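Local coordinates for uncharacterized protein (Bacteroides uniformis, PDB 4IYK), which is of unknown function but probably binds carbohydrate, its N-terminal domain being related to transthyretin and its C-terminal domain to the E-set folds, at residues V134-S145 against N196-V207. Residues are numbered along the deposited sequence; the frame is centred on the assembly and turned at random.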
ATOM      1  N   VAL A 134     -14.049  -8.754   6.404  1.00 43.30           N
ATOM      2  CA  VAL A 134     -12.866  -8.888   5.551  1.00 39.63           C
ATOM      3  C   VAL A 134     -12.240 -10.273   5.641  1.00 43.25           C
ATOM      4  O   VAL A 134     -11.966 -10.755   6.739  1.00 43.48           O
ATOM      5  CB  VAL A 134     -11.774  -7.809   5.836  1.00 39.40           C
ATOM      6  CG1 VAL A 134     -10.607  -7.948   4.870  1.00 35.82           C
ATOM      7  CG2 VAL A 134     -12.351  -6.402   5.776  1.00 39.13           C
ATOM      8  N   LYS A 135     -11.959 -10.866   4.464  1.00 39.39           N
ATOM      9  CA  LYS A 135     -11.271 -12.146   4.305  1.00 39.97           C
ATOM     10  C   LYS A 135      -9.935 -11.948   3.559  1.00 41.29           C
ATOM     11  O   LYS A 135      -9.696 -10.894   2.954  1.00 39.93           O
ATOM     12  CB  LYS A 135     -12.161 -13.174   3.587  1.00 44.70           C
ATOM     13  CG  LYS A 135     -13.431 -13.516   4.377  1.00 47.86           C
ATOM     14  CD  LYS A 135     -14.145 -14.751   3.812  1.00 54.66           C
ATOM     15  CE  LYS A 135     -13.752 -16.010   4.549  1.00 72.65           C
ATOM     16  NZ  LYS A 135     -14.630 -17.160   4.191  1.00 94.22           N
ATOM     17  N   LEU A 136      -9.057 -12.956   3.629  1.00 36.67           N
ATOM     18  CA  LEU A 136      -7.734 -12.925   3.017  1.00 33.37           C
ATOM     19  C   LEU A 136      -7.710 -13.705   1.705  1.00 40.46           C
ATOM     20  O   LEU A 136      -8.061 -14.880   1.687  1.00 41.86           O
ATOM     21  CB  LEU A 136      -6.706 -13.507   3.998  1.00 32.40           C
ATOM     22  CG  LEU A 136      -5.234 -13.545   3.539  1.00 34.22           C
ATOM     23  CD1 LEU A 136      -4.648 -12.139   3.411  1.00 31.23           C
ATOM     24  CD2 LEU A 136      -4.411 -14.349   4.511  1.00 36.26           C
ATOM     25  N   LYS A 137      -7.259 -13.057   0.625  1.00 37.01           N
ATOM     26  CA  LYS A 137      -7.167 -13.649  -0.714  1.00 36.16           C
ATOM     27  C   LYS A 137      -5.711 -14.034  -1.043  1.00 39.19           C
ATOM     28  O   LYS A 137      -5.471 -15.141  -1.524  1.00 39.79           O
ATOM     29  CB  LYS A 137      -7.724 -12.664  -1.758  1.00 38.19           C
ATOM     30  CG  LYS A 137      -8.036 -13.278  -3.114  1.00 55.23           C
ATOM     31  CD  LYS A 137      -8.526 -12.212  -4.087  1.00 78.92           C
ATOM     32  CE  LYS A 137      -8.691 -12.726  -5.502  1.00100.08           C
ATOM     33  NZ  LYS A 137      -8.943 -11.626  -6.471  1.00113.13           N
ATOM     34  N   GLU A 138      -4.749 -13.130  -0.798  1.00 33.34           N
ATOM     35  CA  GLU A 138      -3.330 -13.372  -1.095  1.00 32.69           C
ATOM     36  C   GLU A 138      -2.363 -12.749  -0.085  1.00 34.85           C
ATOM     37  O   GLU A 138      -2.658 -11.704   0.498  1.00 33.08           O
ATOM     38  CB  GLU A 138      -2.953 -12.803  -2.482  1.00 33.52           C
ATOM     39  CG  GLU A 138      -3.649 -13.414  -3.697  1.00 45.71           C
ATOM     40  CD  GLU A 138      -3.335 -12.767  -5.034  1.00 59.00           C
ATOM     41  OE1 GLU A 138      -2.262 -12.135  -5.157  1.00 46.07           O
ATOM     42  OE2 GLU A 138      -4.166 -12.889  -5.962  1.00 56.07           O
ATOM     43  N   ILE A 139      -1.158 -13.353   0.035  1.00 31.04           N
ATOM     44  CA  ILE A 139      -0.021 -12.810   0.798  1.00 28.71           C
ATOM     45  C   ILE A 139       1.214 -12.936  -0.112  1.00 31.87           C
ATOM     46  O   ILE A 139       1.344 -13.909  -0.880  1.00 30.19           O
ATOM     47  CB  ILE A 139       0.214 -13.371   2.237  1.00 31.22           C
ATOM     48  CG1 ILE A 139       0.403 -14.908   2.245  1.00 31.49           C
ATOM     49  CG2 ILE A 139      -0.893 -12.899   3.203  1.00 31.98           C
ATOM     50  CD1 ILE A 139       1.081 -15.500   3.513  1.00 31.02           C
ATOM     51  N   GLN A 140       2.085 -11.914  -0.073  1.00 27.02           N
ATOM     52  CA  GLN A 140       3.253 -11.905  -0.923  1.00 25.49           C
ATOM     53  C   GLN A 140       4.355 -11.049  -0.356  1.00 27.86           C
ATOM     54  O   GLN A 140       4.102  -9.981   0.229  1.00 25.33           O
ATOM     55  CB  GLN A 140       2.883 -11.413  -2.341  1.00 25.78           C
ATOM     56  CG  GLN A 140       4.021 -11.561  -3.359  1.00 27.29           C
ATOM     57  CD  GLN A 140       3.520 -11.571  -4.776  1.00 29.26           C
ATOM     58  OE1 GLN A 140       2.341 -11.410  -5.051  1.00 29.11           O
ATOM     59  NE2 GLN A 140       4.413 -11.676  -5.707  1.00 25.73           N
ATOM     60  N   LEU A 141       5.598 -11.534  -0.550  1.00 25.23           N
ATOM     61  CA  LEU A 141       6.812 -10.822  -0.212  1.00 24.49           C
ATOM     62  C   LEU A 141       7.352 -10.246  -1.512  1.00 27.92           C
ATOM     63  O   LEU A 141       7.958 -10.965  -2.313  1.00 26.55           O
ATOM     64  CB  LEU A 141       7.847 -11.722   0.520  1.00 24.40           C
ATOM     65  CG  LEU A 141       9.171 -11.046   0.942  1.00 26.66           C
ATOM     66  CD1 LEU A 141       8.924  -9.828   1.865  1.00 24.99           C
ATOM     67  CD2 LEU A 141      10.110 -12.058   1.632  1.00 27.02           C
ATOM     68  N   PHE A 142       7.060  -8.954  -1.761  1.00 24.56           N
ATOM     69  CA  PHE A 142       7.522  -8.299  -2.983  1.00 23.37           C
ATOM     70  C   PHE A 142       8.967  -7.896  -2.850  1.00 25.78           C
ATOM     71  O   PHE A 142       9.401  -7.509  -1.770  1.00 25.25           O
ATOM     72  CB  PHE A 142       6.649  -7.084  -3.341  1.00 24.70           C
ATOM     73  CG  PHE A 142       5.208  -7.453  -3.597  1.00 25.74           C
ATOM     74  CD1 PHE A 142       4.817  -8.002  -4.823  1.00 26.17           C
ATOM     75  CD2 PHE A 142       4.245  -7.310  -2.594  1.00 25.43           C
ATOM     76  CE1 PHE A 142       3.474  -8.330  -5.063  1.00 27.67           C
ATOM     77  CE2 PHE A 142       2.902  -7.646  -2.834  1.00 27.63           C
ATOM     78  CZ  PHE A 142       2.531  -8.174  -4.059  1.00 26.62           C
ATOM     79  N   ALA A 143       9.708  -7.962  -3.957  1.00 20.82           N
ATOM     80  CA  ALA A 143      11.107  -7.542  -4.014  1.00 20.86           C
ATOM     81  C   ALA A 143      11.394  -6.647  -5.229  1.00 24.24           C
ATOM     82  O   ALA A 143      10.889  -6.911  -6.331  1.00 23.40           O
ATOM     83  CB  ALA A 143      12.018  -8.774  -4.053  1.00 21.95           C
ATOM     84  N   PHE A 144      12.238  -5.605  -5.045  1.00 21.14           N
ATOM     85  CA  PHE A 144      12.691  -4.749  -6.154  1.00 21.77           C
ATOM     86  C   PHE A 144      14.046  -4.086  -5.837  1.00 24.27           C
ATOM     87  O   PHE A 144      14.436  -4.004  -4.675  1.00 22.64           O
ATOM     88  CB  PHE A 144      11.647  -3.680  -6.558  1.00 23.16           C
ATOM     89  CG  PHE A 144      11.775  -3.306  -8.017  1.00 23.95           C
ATOM     90  CD1 PHE A 144      11.447  -4.223  -9.023  1.00 24.67           C
ATOM     91  CD2 PHE A 144      12.262  -2.055  -8.392  1.00 24.73           C
ATOM     92  CE1 PHE A 144      11.564  -3.874 -10.371  1.00 27.18           C
ATOM     93  CE2 PHE A 144      12.401  -1.714  -9.744  1.00 27.86           C
ATOM     94  CZ  PHE A 144      12.070  -2.626 -10.726  1.00 26.58           C
ATOM     95  N   SER A 145      14.715  -3.558  -6.864  1.00 22.94           N
ATOM     96  CA  SER A 145      16.027  -2.882  -6.734  1.00 23.94           C
ATOM     97  C   SER A 145      15.886  -1.427  -6.183  1.00 27.79           C
ATOM     98  O   SER A 145      16.888  -0.739  -6.040  1.00 27.89           O
ATOM     99  CB  SER A 145      16.775  -2.876  -8.066  1.00 24.40           C
ATOM    100  OG  SER A 145      15.955  -2.278  -9.057  1.00 30.98           O
ATOM    101  N   ASN A 196      21.854  -3.752  -2.975  1.00 27.37           N
ATOM    102  CA  ASN A 196      20.735  -3.441  -2.067  1.00 26.83           C
ATOM    103  C   ASN A 196      19.400  -3.720  -2.740  1.00 27.58           C
ATOM    104  O   ASN A 196      19.182  -3.305  -3.886  1.00 26.08           O
ATOM    105  CB  ASN A 196      20.762  -1.960  -1.628  1.00 28.55           C
ATOM    106  CG  ASN A 196      21.781  -1.619  -0.585  1.00 48.58           C
ATOM    107  OD1 ASN A 196      21.795  -2.165   0.518  1.00 35.53           O
ATOM    108  ND2 ASN A 196      22.595  -0.628  -0.882  1.00 51.83           N
ATOM    109  N   TYR A 197      18.506  -4.407  -2.021  1.00 23.91           N
ATOM    110  CA  TYR A 197      17.148  -4.703  -2.457  1.00 23.38           C
ATOM    111  C   TYR A 197      16.154  -4.345  -1.357  1.00 27.14           C
ATOM    112  O   TYR A 197      16.480  -4.372  -0.155  1.00 25.48           O
ATOM    113  CB  TYR A 197      16.987  -6.180  -2.890  1.00 24.33           C
ATOM    114  CG  TYR A 197      17.745  -6.442  -4.170  1.00 24.82           C
ATOM    115  CD1 TYR A 197      17.179  -6.150  -5.416  1.00 25.42           C
ATOM    116  CD2 TYR A 197      19.076  -6.851  -4.141  1.00 25.46           C
ATOM    117  CE1 TYR A 197      17.910  -6.309  -6.598  1.00 22.76           C
ATOM    118  CE2 TYR A 197      19.793  -7.067  -5.317  1.00 25.96           C
ATOM    119  CZ  TYR A 197      19.210  -6.782  -6.541  1.00 28.84           C
ATOM    120  OH  TYR A 197      19.951  -6.944  -7.687  1.00 34.73           O
ATOM    121  N   TYR A 198      14.952  -3.966  -1.804  1.00 23.25           N
ATOM    122  CA  TYR A 198      13.851  -3.549  -0.964  1.00 23.33           C
ATOM    123  C   TYR A 198      12.765  -4.628  -1.006  1.00 25.18           C
ATOM    124  O   TYR A 198      12.394  -5.107  -2.088  1.00 22.54           O
ATOM    125  CB  TYR A 198      13.346  -2.185  -1.433  1.00 26.10           C
ATOM    126  CG  TYR A 198      14.386  -1.082  -1.277  1.00 30.64           C
ATOM    127  CD1 TYR A 198      15.489  -1.005  -2.131  1.00 32.34           C
ATOM    128  CD2 TYR A 198      14.286  -0.138  -0.255  1.00 33.52           C
ATOM    129  CE1 TYR A 198      16.429   0.016  -2.011  1.00 34.74           C
ATOM    130  CE2 TYR A 198      15.215   0.903  -0.138  1.00 35.51           C
ATOM    131  CZ  TYR A 198      16.291   0.966  -1.009  1.00 48.96           C
ATOM    132  OH  TYR A 198      17.240   1.954  -0.871  1.00 58.76           O
ATOM    133  N   PHE A 199      12.363  -5.081   0.187  1.00 22.33           N
ATOM    134  CA  PHE A 199      11.383  -6.156   0.375  1.00 22.31           C
ATOM    135  C   PHE A 199      10.164  -5.579   1.058  1.00 26.85           C
ATOM    136  O   PHE A 199      10.287  -4.706   1.928  1.00 26.53           O
ATOM    137  CB  PHE A 199      11.993  -7.329   1.177  1.00 24.13           C
ATOM    138  CG  PHE A 199      13.183  -7.951   0.489  1.00 25.19           C
ATOM    139  CD1 PHE A 199      13.016  -9.000  -0.416  1.00 27.62           C
ATOM    140  CD2 PHE A 199      14.462  -7.436   0.675  1.00 26.06           C
ATOM    141  CE1 PHE A 199      14.114  -9.536  -1.105  1.00 27.46           C
ATOM    142  CE2 PHE A 199      15.560  -7.982  -0.002  1.00 28.29           C
ATOM    143  CZ  PHE A 199      15.379  -9.018  -0.898  1.00 26.16           C
ATOM    144  N   ARG A 200       8.992  -6.008   0.625  1.00 23.77           N
ATOM    145  CA  ARG A 200       7.749  -5.470   1.173  1.00 23.11           C
ATOM    146  C   ARG A 200       6.679  -6.539   1.279  1.00 25.16           C
ATOM    147  O   ARG A 200       6.277  -7.151   0.281  1.00 24.34           O
ATOM    148  CB  ARG A 200       7.257  -4.303   0.299  1.00 22.70           C
ATOM    149  CG  ARG A 200       6.250  -3.363   0.974  1.00 22.90           C
ATOM    150  CD  ARG A 200       5.741  -2.378  -0.068  1.00 24.15           C
ATOM    151  NE  ARG A 200       5.024  -1.235   0.516  1.00 24.00           N
ATOM    152  CZ  ARG A 200       4.325  -0.350  -0.192  1.00 31.16           C
ATOM    153  NH1 ARG A 200       4.247  -0.457  -1.505  1.00 21.04           N
ATOM    154  NH2 ARG A 200       3.706   0.652   0.413  1.00 22.27           N
ATOM    155  N   ILE A 201       6.214  -6.773   2.505  1.00 21.24           N
ATOM    156  CA  ILE A 201       5.117  -7.714   2.753  1.00 21.21           C
ATOM    157  C   ILE A 201       3.829  -7.050   2.264  1.00 27.15           C
ATOM    158  O   ILE A 201       3.564  -5.922   2.669  1.00 28.22           O
ATOM    159  CB  ILE A 201       4.987  -8.063   4.264  1.00 23.01           C
ATOM    160  CG1 ILE A 201       6.230  -8.778   4.796  1.00 23.23           C
ATOM    161  CG2 ILE A 201       3.670  -8.883   4.551  1.00 24.55           C
ATOM    162  CD1 ILE A 201       6.435  -8.623   6.329  1.00 24.28           C
ATOM    163  N   GLY A 202       3.052  -7.763   1.454  1.00 24.79           N
ATOM    164  CA  GLY A 202       1.744  -7.338   0.985  1.00 25.64           C
ATOM    165  C   GLY A 202       0.655  -8.346   1.342  1.00 29.90           C
ATOM    166  O   GLY A 202       0.905  -9.554   1.392  1.00 28.86           O
ATOM    167  N   ALA A 203      -0.566  -7.865   1.565  1.00 27.43           N
ATOM    168  CA  ALA A 203      -1.724  -8.717   1.847  1.00 29.38           C
ATOM    169  C   ALA A 203      -2.914  -8.175   1.107  1.00 31.12           C
ATOM    170  O   ALA A 203      -3.244  -7.000   1.253  1.00 29.23           O
ATOM    171  CB  ALA A 203      -2.012  -8.793   3.343  1.00 31.06           C
ATOM    172  N   LEU A 204      -3.512  -9.023   0.260  1.00 29.60           N
ATOM    173  CA  LEU A 204      -4.662  -8.694  -0.573  1.00 29.86           C
ATOM    174  C   LEU A 204      -5.946  -9.254   0.054  1.00 34.87           C
ATOM    175  O   LEU A 204      -6.114 -10.469   0.199  1.00 36.01           O
ATOM    176  CB  LEU A 204      -4.471  -9.209  -2.027  1.00 28.91           C
ATOM    177  CG  LEU A 204      -5.587  -8.820  -3.039  1.00 33.19           C
ATOM    178  CD1 LEU A 204      -5.638  -7.306  -3.266  1.00 31.40           C
ATOM    179  CD2 LEU A 204      -5.408  -9.578  -4.390  1.00 34.11           C
ATOM    180  N   ALA A 205      -6.858  -8.355   0.409  1.00 32.12           N
ATOM    181  CA  ALA A 205      -8.154  -8.733   0.996  1.00 33.20           C
ATOM    182  C   ALA A 205      -9.176  -9.103  -0.075  1.00 39.95           C
ATOM    183  O   ALA A 205      -8.992  -8.796  -1.245  1.00 39.01           O
ATOM    184  CB  ALA A 205      -8.699  -7.587   1.839  1.00 33.20           C
ATOM    185  N   ASP A 206     -10.276  -9.711   0.368  1.00 40.09           N
ATOM    186  CA  ASP A 206     -11.474 -10.049  -0.389  1.00 41.61           C
ATOM    187  C   ASP A 206     -12.634  -9.355   0.360  1.00 48.14           C
ATOM    188  O   ASP A 206     -12.857  -9.640   1.544  1.00 46.44           O
ATOM    189  CB  ASP A 206     -11.594 -11.576  -0.494  1.00 44.69           C
ATOM    190  CG  ASP A 206     -12.883 -12.083  -1.115  1.00 61.20           C
ATOM    191  OD1 ASP A 206     -13.401 -11.419  -2.045  1.00 63.21           O
ATOM    192  OD2 ASP A 206     -13.356 -13.152  -0.693  1.00 65.48           O
ATOM    193  N   VAL A 207     -13.250  -8.318  -0.289  1.00 47.67           N
ATOM    194  CA  VAL A 207     -14.280  -7.405   0.239  1.00 49.34           C
ATOM    195  C   VAL A 207     -15.346  -7.091  -0.843  1.00 54.86           C
ATOM    196  O   VAL A 207     -14.998  -6.946  -2.022  1.00 52.55           O
ATOM    197  CB  VAL A 207     -13.626  -6.063   0.738  1.00 52.12           C
ATOM    198  CG1 VAL A 207     -14.618  -5.195   1.523  1.00 53.37           C
ATOM    199  CG2 VAL A 207     -12.349  -6.291   1.549  1.00 49.91           C
TER
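L204 O takes two backbone bonds: one from K137 N (2.9 Å), nearly along the C=O axis, the other from E138 N (3.2 Å), flat with the carbonyl and using a lone pair. This is a classic beta bulge: K137 and E138 both face L204, whose side chain runs alongside theirs, CD2 3.9 Å from E138 CD. Beyond it the antiparallel pairing is regular to F144 and Y198, joining neighbouring strands of one sheet in the E-set-like C-terminal domain. On the sheet face of Q140, F142 and R200, the F142 ring (CG anti to the carbonyl carbon, chi1 -61°) brings its edge, at CE2, to 4.0 Å from G202 CA; Q140 CG lies over a ring face. The face with L141, A143 and F199 is apolar: L141 rests its CD1 on F199 CB, and A143 CB sits 3.7 Å from F199 CE1. At the far end the Y197 ring edge meets F144 O (CD1 3.6 Å), CE1 lies 3.9 Å from S145 CB, and the OH bonds to K192 N. A serine at Y197 would probably leave S145 CB without its ring neighbour and K192 N without that acceptor. R200 reaches out to S32 O, V149 O and, by cation-pi, Y217.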